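Local coordinates for RabGAP/TBC protein (Chlamydomonas reinhardtii, PDB 4P17) that is probably a GTPase-activating protein for Rab GTPases in the flagellum, by virtue of its all-helical TBC domain, at residues R152-A164 with L234-M247. Numbering follows the deposited sequence.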
ATOM      1  N   ARG A 152      -7.347  10.774  -7.331  1.00 12.15           N
ATOM      2  CA  ARG A 152      -5.931  11.067  -7.220  1.00 16.50           C
ATOM      3  C   ARG A 152      -5.157   9.976  -6.454  1.00  8.39           C
ATOM      4  O   ARG A 152      -4.077   9.550  -6.855  1.00  9.26           O
ATOM      5  CB  ARG A 152      -5.794  12.428  -6.528  1.00 19.08           C
ATOM      6  CG  ARG A 152      -4.417  12.871  -6.182  1.00 23.48           C
ATOM      7  CD  ARG A 152      -4.549  14.305  -5.664  1.00 30.66           C
ATOM      8  NE  ARG A 152      -3.379  14.783  -4.939  1.00 72.07           N
ATOM      9  CZ  ARG A 152      -3.408  15.767  -4.041  1.00 83.95           C
ATOM     10  NH1 ARG A 152      -4.554  16.377  -3.748  1.00 67.14           N
ATOM     11  NH2 ARG A 152      -2.292  16.141  -3.426  1.00 75.75           N
ATOM     12  N   ALA A 153      -5.781   9.481  -5.379  1.00 11.69           N
ATOM     13  CA  ALA A 153      -5.232   8.401  -4.573  1.00  7.93           C
ATOM     14  C   ALA A 153      -4.691   7.262  -5.437  1.00  9.41           C
ATOM     15  O   ALA A 153      -3.679   6.666  -5.134  1.00 12.79           O
ATOM     16  CB  ALA A 153      -6.325   7.863  -3.609  1.00  7.17           C
ATOM     17  N   MET A 154      -5.394   6.958  -6.514  1.00 13.70           N
ATOM     18  CA  MET A 154      -5.039   5.812  -7.339  1.00 11.80           C
ATOM     19  C   MET A 154      -3.732   6.051  -8.105  1.00  9.19           C
ATOM     20  O   MET A 154      -3.094   5.117  -8.548  1.00  8.25           O
ATOM     21  CB  MET A 154      -6.191   5.482  -8.293  1.00 11.96           C
ATOM     22  CG  MET A 154      -7.475   4.982  -7.595  1.00 18.47           C
ATOM     23  SD  MET A 154      -8.976   5.245  -8.602  1.00 21.35           S
ATOM     24  CE  MET A 154      -8.719   4.009  -9.881  1.00 16.43           C
ATOM     25  N   ASN A 155      -3.307   7.302  -8.246  1.00  7.87           N
ATOM     26  CA  ASN A 155      -2.088   7.572  -9.011  1.00 10.58           C
ATOM     27  C   ASN A 155      -0.877   6.939  -8.350  1.00  7.76           C
ATOM     28  O   ASN A 155      -0.189   6.121  -8.954  1.00  7.65           O
ATOM     29  CB  ASN A 155      -1.876   9.082  -9.193  1.00 11.34           C
ATOM     30  CG  ASN A 155      -0.879   9.396 -10.286  1.00  8.89           C
ATOM     31  OD1 ASN A 155       0.326   9.176 -10.133  1.00 29.88           O
ATOM     32  ND2 ASN A 155      -1.361   9.961 -11.365  1.00 14.31           N
ATOM     33  N   THR A 156      -0.643   7.234  -7.073  1.00  7.53           N
ATOM     34  CA  THR A 156       0.554   6.714  -6.429  1.00  5.72           C
ATOM     35  C   THR A 156       0.415   5.206  -6.131  1.00  4.91           C
ATOM     36  O   THR A 156       1.392   4.471  -6.151  1.00  5.61           O
ATOM     37  CB  THR A 156       0.913   7.514  -5.126  1.00  8.34           C
ATOM     38  OG1 THR A 156      -0.180   7.498  -4.210  1.00 13.06           O
ATOM     39  CG2 THR A 156       1.283   8.982  -5.473  1.00 10.32           C
ATOM     40  N   ILE A 157      -0.803   4.725  -5.906  1.00  8.11           N
ATOM     41  CA  ILE A 157      -1.028   3.278  -5.792  1.00  7.46           C
ATOM     42  C   ILE A 157      -0.558   2.531  -7.047  1.00  7.46           C
ATOM     43  O   ILE A 157       0.188   1.575  -6.993  1.00  8.06           O
ATOM     44  CB  ILE A 157      -2.521   2.978  -5.534  1.00  5.41           C
ATOM     45  CG1 ILE A 157      -2.925   3.517  -4.157  1.00  6.63           C
ATOM     46  CG2 ILE A 157      -2.790   1.465  -5.566  1.00  3.56           C
ATOM     47  CD1 ILE A 157      -4.381   3.396  -3.842  1.00  6.63           C
ATOM     48  N   VAL A 158      -0.984   2.979  -8.217  1.00  7.99           N
ATOM     49  CA  VAL A 158      -0.627   2.257  -9.410  1.00  1.82           C
ATOM     50  C   VAL A 158       0.854   2.424  -9.712  1.00  4.59           C
ATOM     51  O   VAL A 158       1.488   1.514 -10.263  1.00  6.87           O
ATOM     52  CB  VAL A 158      -1.483   2.709 -10.606  1.00  5.97           C
ATOM     53  CG1 VAL A 158      -0.869   2.198 -11.929  1.00 12.17           C
ATOM     54  CG2 VAL A 158      -2.865   2.229 -10.419  1.00  4.41           C
ATOM     55  N   GLY A 159       1.415   3.570  -9.320  1.00  7.39           N
ATOM     56  CA  GLY A 159       2.829   3.815  -9.484  1.00  6.00           C
ATOM     57  C   GLY A 159       3.625   2.794  -8.697  1.00  6.24           C
ATOM     58  O   GLY A 159       4.569   2.201  -9.198  1.00  7.15           O
ATOM     59  N   LEU A 160       3.240   2.554  -7.448  1.00  8.62           N
ATOM     60  CA  LEU A 160       3.970   1.574  -6.668  1.00  2.39           C
ATOM     61  C   LEU A 160       3.653   0.182  -7.137  1.00  5.82           C
ATOM     62  O   LEU A 160       4.509  -0.679  -7.087  1.00  8.26           O
ATOM     63  CB  LEU A 160       3.684   1.730  -5.164  1.00  8.33           C
ATOM     64  CG  LEU A 160       4.888   2.005  -4.264  1.00 16.06           C
ATOM     65  CD1 LEU A 160       5.684   3.194  -4.715  1.00 21.36           C
ATOM     66  CD2 LEU A 160       4.364   2.248  -2.837  1.00 10.84           C
ATOM     67  N   MET A 161       2.430  -0.057  -7.617  1.00  4.93           N
ATOM     68  CA  MET A 161       2.125  -1.356  -8.180  1.00  9.71           C
ATOM     69  C   MET A 161       3.027  -1.639  -9.385  1.00  7.75           C
ATOM     70  O   MET A 161       3.604  -2.725  -9.489  1.00 10.26           O
ATOM     71  CB  MET A 161       0.664  -1.443  -8.594  1.00  4.00           C
ATOM     72  CG  MET A 161      -0.304  -1.592  -7.459  1.00  3.66           C
ATOM     73  SD  MET A 161      -1.925  -1.786  -8.238  1.00  7.84           S
ATOM     74  CE  MET A 161      -2.974  -1.945  -6.777  1.00  9.99           C
ATOM     75  N   LEU A 162       3.163  -0.654 -10.271  1.00  8.74           N
ATOM     76  CA  LEU A 162       4.040  -0.828 -11.437  1.00  7.90           C
ATOM     77  C   LEU A 162       5.471  -1.208 -11.024  1.00  7.48           C
ATOM     78  O   LEU A 162       6.055  -2.138 -11.556  1.00  7.36           O
ATOM     79  CB  LEU A 162       4.034   0.429 -12.305  1.00  7.00           C
ATOM     80  CG  LEU A 162       2.780   0.658 -13.160  1.00 12.60           C
ATOM     81  CD1 LEU A 162       2.834   2.045 -13.788  1.00  7.14           C
ATOM     82  CD2 LEU A 162       2.594  -0.423 -14.230  1.00  9.32           C
ATOM     83  N   VAL A 163       6.015  -0.510 -10.038  0.57  5.92           N
ATOM     84  CA  VAL A 163       7.385  -0.773  -9.639  0.57  7.85           C
ATOM     85  C   VAL A 163       7.515  -2.146  -8.965  0.57  8.64           C
ATOM     86  O   VAL A 163       8.481  -2.868  -9.214  0.57  9.28           O
ATOM     87  CB  VAL A 163       7.913   0.344  -8.713  0.57  9.57           C
ATOM     88  CG1 VAL A 163       9.257  -0.001  -8.200  0.57 11.95           C
ATOM     89  CG2 VAL A 163       7.996   1.682  -9.466  0.57  7.36           C
ATOM     90  N   ALA A 164       6.557  -2.504  -8.111  1.00  7.31           N
ATOM     91  CA  ALA A 164       6.597  -3.792  -7.401  1.00  4.06           C
ATOM     92  C   ALA A 164       6.368  -4.965  -8.330  1.00 10.20           C
ATOM     93  O   ALA A 164       6.773  -6.083  -8.010  1.00  9.60           O
ATOM     94  CB  ALA A 164       5.550  -3.821  -6.286  1.00  8.40           C
ATOM     95  N   LEU A 234      -6.603   6.121   1.996  1.00  8.35           N
ATOM     96  CA  LEU A 234      -6.953   6.251   0.575  1.00 10.81           C
ATOM     97  C   LEU A 234      -5.792   5.834  -0.335  1.00  7.53           C
ATOM     98  O   LEU A 234      -5.993   5.243  -1.396  1.00  6.98           O
ATOM     99  CB  LEU A 234      -7.370   7.683   0.230  1.00 12.36           C
ATOM    100  CG  LEU A 234      -8.663   8.221   0.834  1.00 15.54           C
ATOM    101  CD1 LEU A 234      -8.839   9.685   0.466  1.00 15.45           C
ATOM    102  CD2 LEU A 234      -9.856   7.378   0.377  1.00 19.07           C
ATOM    103  N   CYS A 235      -4.580   6.186   0.062  1.00 10.35           N
ATOM    104  CA  CYS A 235      -3.408   5.899  -0.774  1.00  6.78           C
ATOM    105  C   CYS A 235      -2.722   4.621  -0.375  1.00  3.30           C
ATOM    106  O   CYS A 235      -1.682   4.296  -0.895  1.00  8.54           O
ATOM    107  CB  CYS A 235      -2.414   7.051  -0.704  1.00 12.39           C
ATOM    108  SG  CYS A 235      -3.155   8.599  -1.276  1.00 14.15           S
ATOM    109  N   LEU A 236      -3.318   3.883   0.551  1.00  6.00           N
ATOM    110  CA  LEU A 236      -2.758   2.645   1.052  1.00  6.40           C
ATOM    111  C   LEU A 236      -1.305   2.801   1.453  1.00 10.15           C
ATOM    112  O   LEU A 236      -0.471   1.988   1.070  1.00  5.81           O
ATOM    113  CB  LEU A 236      -2.856   1.532   0.008  1.00  8.08           C
ATOM    114  CG  LEU A 236      -4.218   1.395  -0.619  1.00  6.89           C
ATOM    115  CD1 LEU A 236      -4.109   0.402  -1.774  1.00  6.76           C
ATOM    116  CD2 LEU A 236      -5.192   0.946   0.453  1.00  7.24           C
ATOM    117  N   PHE A 237      -1.042   3.864   2.213  1.00  6.08           N
ATOM    118  CA  PHE A 237       0.288   4.266   2.706  1.00  6.44           C
ATOM    119  C   PHE A 237       1.300   4.675   1.650  1.00  4.06           C
ATOM    120  O   PHE A 237       2.436   4.981   1.997  1.00  5.25           O
ATOM    121  CB  PHE A 237       0.893   3.146   3.588  1.00  7.07           C
ATOM    122  CG  PHE A 237       0.045   2.802   4.796  1.00  7.82           C
ATOM    123  CD1 PHE A 237      -0.073   3.695   5.855  1.00  9.14           C
ATOM    124  CD2 PHE A 237      -0.665   1.612   4.847  1.00  7.53           C
ATOM    125  CE1 PHE A 237      -0.873   3.389   6.943  1.00 12.60           C
ATOM    126  CE2 PHE A 237      -1.478   1.312   5.916  1.00 17.07           C
ATOM    127  CZ  PHE A 237      -1.577   2.194   6.974  1.00 11.94           C
ATOM    128  N   SER A 238       0.912   4.741   0.367  1.00  3.34           N
ATOM    129  CA  SER A 238       1.895   4.847  -0.672  1.00  4.61           C
ATOM    130  C   SER A 238       2.567   6.227  -0.699  1.00 10.96           C
ATOM    131  O   SER A 238       3.690   6.332  -1.199  1.00 12.44           O
ATOM    132  CB  SER A 238       1.302   4.532  -2.064  1.00  6.58           C
ATOM    133  OG  SER A 238       0.188   5.353  -2.421  1.00 10.05           O
ATOM    134  N   VAL A 239       1.909   7.263  -0.165  1.00 10.25           N
ATOM    135  CA  VAL A 239       2.505   8.601  -0.110  1.00  9.62           C
ATOM    136  C   VAL A 239       3.029   8.942   1.292  1.00 15.51           C
ATOM    137  O   VAL A 239       3.326  10.098   1.570  1.00 19.85           O
ATOM    138  CB  VAL A 239       1.515   9.712  -0.517  1.00 11.44           C
ATOM    139  CG1 VAL A 239       0.825   9.369  -1.864  1.00 10.55           C
ATOM    140  CG2 VAL A 239       0.465   9.926   0.527  1.00 16.64           C
ATOM    141  N   SER A 240       3.130   7.945   2.164  1.00  8.85           N
ATOM    142  CA  SER A 240       3.387   8.181   3.569  1.00 10.12           C
ATOM    143  C   SER A 240       4.595   7.440   4.094  1.00 13.37           C
ATOM    144  O   SER A 240       5.330   7.975   4.920  1.00 12.47           O
ATOM    145  CB  SER A 240       2.151   7.800   4.366  1.00 10.01           C
ATOM    146  OG  SER A 240       1.123   8.732   4.100  1.00 17.18           O
ATOM    147  N   LEU A 241       4.809   6.216   3.598  1.00  9.42           N
ATOM    148  CA  LEU A 241       5.848   5.345   4.129  1.00  6.36           C
ATOM    149  C   LEU A 241       6.896   5.016   3.071  1.00  8.45           C
ATOM    150  O   LEU A 241       6.615   5.136   1.874  1.00 10.37           O
ATOM    151  CB  LEU A 241       5.256   4.044   4.671  1.00 10.17           C
ATOM    152  CG  LEU A 241       4.052   4.057   5.612  1.00 14.90           C
ATOM    153  CD1 LEU A 241       3.696   2.628   6.023  1.00  7.17           C
ATOM    154  CD2 LEU A 241       4.272   4.939   6.860  1.00 10.98           C
ATOM    155  N   PRO A 242       8.113   4.640   3.502  1.00  6.77           N
ATOM    156  CA  PRO A 242       9.104   4.148   2.550  1.00  5.07           C
ATOM    157  C   PRO A 242       8.552   2.988   1.755  1.00  6.05           C
ATOM    158  O   PRO A 242       7.795   2.205   2.284  1.00  5.02           O
ATOM    159  CB  PRO A 242      10.254   3.686   3.431  1.00  8.90           C
ATOM    160  CG  PRO A 242      10.152   4.570   4.627  1.00  7.82           C
ATOM    161  CD  PRO A 242       8.673   4.711   4.864  1.00  9.80           C
ATOM    162  N   SER A 243       8.929   2.887   0.497  1.00  5.53           N
ATOM    163  CA  SER A 243       8.275   1.933  -0.391  1.00  3.25           C
ATOM    164  C   SER A 243       8.358   0.463   0.066  1.00  4.87           C
ATOM    165  O   SER A 243       7.403  -0.294  -0.106  1.00  3.97           O
ATOM    166  CB  SER A 243       8.862   2.071  -1.808  1.00  7.21           C
ATOM    167  OG  SER A 243      10.097   1.404  -1.892  1.00  8.94           O
ATOM    168  N   GLU A 244       9.463   0.044   0.669  1.00  3.70           N
ATOM    169  CA  GLU A 244       9.568  -1.365   1.051  1.00  5.79           C
ATOM    170  C   GLU A 244       8.677  -1.625   2.271  1.00  9.49           C
ATOM    171  O   GLU A 244       8.180  -2.741   2.470  1.00  5.30           O
ATOM    172  CB  GLU A 244      11.013  -1.755   1.336  1.00  5.35           C
ATOM    173  CG  GLU A 244      11.893  -1.593   0.152  1.00  2.76           C
ATOM    174  CD  GLU A 244      13.289  -2.024   0.402  1.00  9.60           C
ATOM    175  OE1 GLU A 244      13.486  -3.200   0.768  1.00 12.72           O
ATOM    176  OE2 GLU A 244      14.193  -1.168   0.256  1.00  7.94           O
ATOM    177  N   THR A 245       8.437  -0.578   3.057  1.00  6.73           N
ATOM    178  CA  THR A 245       7.563  -0.722   4.219  1.00  2.78           C
ATOM    179  C   THR A 245       6.123  -0.811   3.716  1.00  8.81           C
ATOM    180  O   THR A 245       5.332  -1.638   4.195  1.00  7.20           O
ATOM    181  CB  THR A 245       7.755   0.428   5.166  1.00  7.33           C
ATOM    182  OG1 THR A 245       9.125   0.417   5.567  1.00  6.74           O
ATOM    183  CG2 THR A 245       6.902   0.307   6.363  1.00  6.00           C
ATOM    184  N   VAL A 246       5.794   0.040   2.744  1.00  6.85           N
ATOM    185  CA  VAL A 246       4.466   0.009   2.133  1.00  6.55           C
ATOM    186  C   VAL A 246       4.152  -1.401   1.624  1.00  3.21           C
ATOM    187  O   VAL A 246       3.056  -1.923   1.874  1.00  5.52           O
ATOM    188  CB  VAL A 246       4.334   0.997   0.952  1.00  4.66           C
ATOM    189  CG1 VAL A 246       2.957   0.874   0.288  1.00  9.66           C
ATOM    190  CG2 VAL A 246       4.549   2.432   1.377  1.00  6.10           C
ATOM    191  N   MET A 247       5.100  -2.022   0.925  1.00  5.79           N
ATOM    192  CA  MET A 247       4.816  -3.311   0.275  1.00  9.09           C
ATOM    193  C   MET A 247       4.527  -4.395   1.295  1.00  7.02           C
ATOM    194  O   MET A 247       3.775  -5.330   1.019  1.00  4.02           O
ATOM    195  CB  MET A 247       5.976  -3.776  -0.613  1.00  5.95           C
ATOM    196  CG  MET A 247       6.485  -2.763  -1.559  1.00 14.99           C
ATOM    197  SD  MET A 247       5.262  -2.299  -2.752  1.00 12.70           S
ATOM    198  CE  MET A 247       6.320  -1.226  -3.757  1.00 18.50           C
TER
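The carbonyl group of L234 has A153 CB over one face, 3.4 Å from the oxygen, while I157 CD1 approaches that oxygen from another direction and Y189 OH hydrogen-bonds to it. I157 CG1 covers a face of the next carbonyl, 3.6 Å from C235 O. These groups belong to the Schellman motif and type I' turn that end helix 226-234 and lead towards helix 243-256 in the TBC fold, alongside helix 153-164. C235 O is gripped twice by S238, through its backbone N and through OG; OG reaches C235 O at 2.6 Å, staying in the carbonyl plane and meeting a lone pair, with a C=O...OG angle of 139°. S238 OG in turn accepts from T156 OG1 at 2.8 Å, a relay from helix to turn. T156 OG1 sits between its own backbone N and carbonyl carbon (chi1 57°), facing the turn, with V239 CG1 tight against it at 3.2 Å. With an alanine at S238, T156 OG1 would probably be left without the acceptor on the turn, and C235 O would lose the hydroxyl. Farther along, L160 CD2 packs on S238 CB and on V246 CG1. M247, bent at chi2 (-64°), sets its CE 3.6 Å from L160 CG and 3.7 Å from A164 CB.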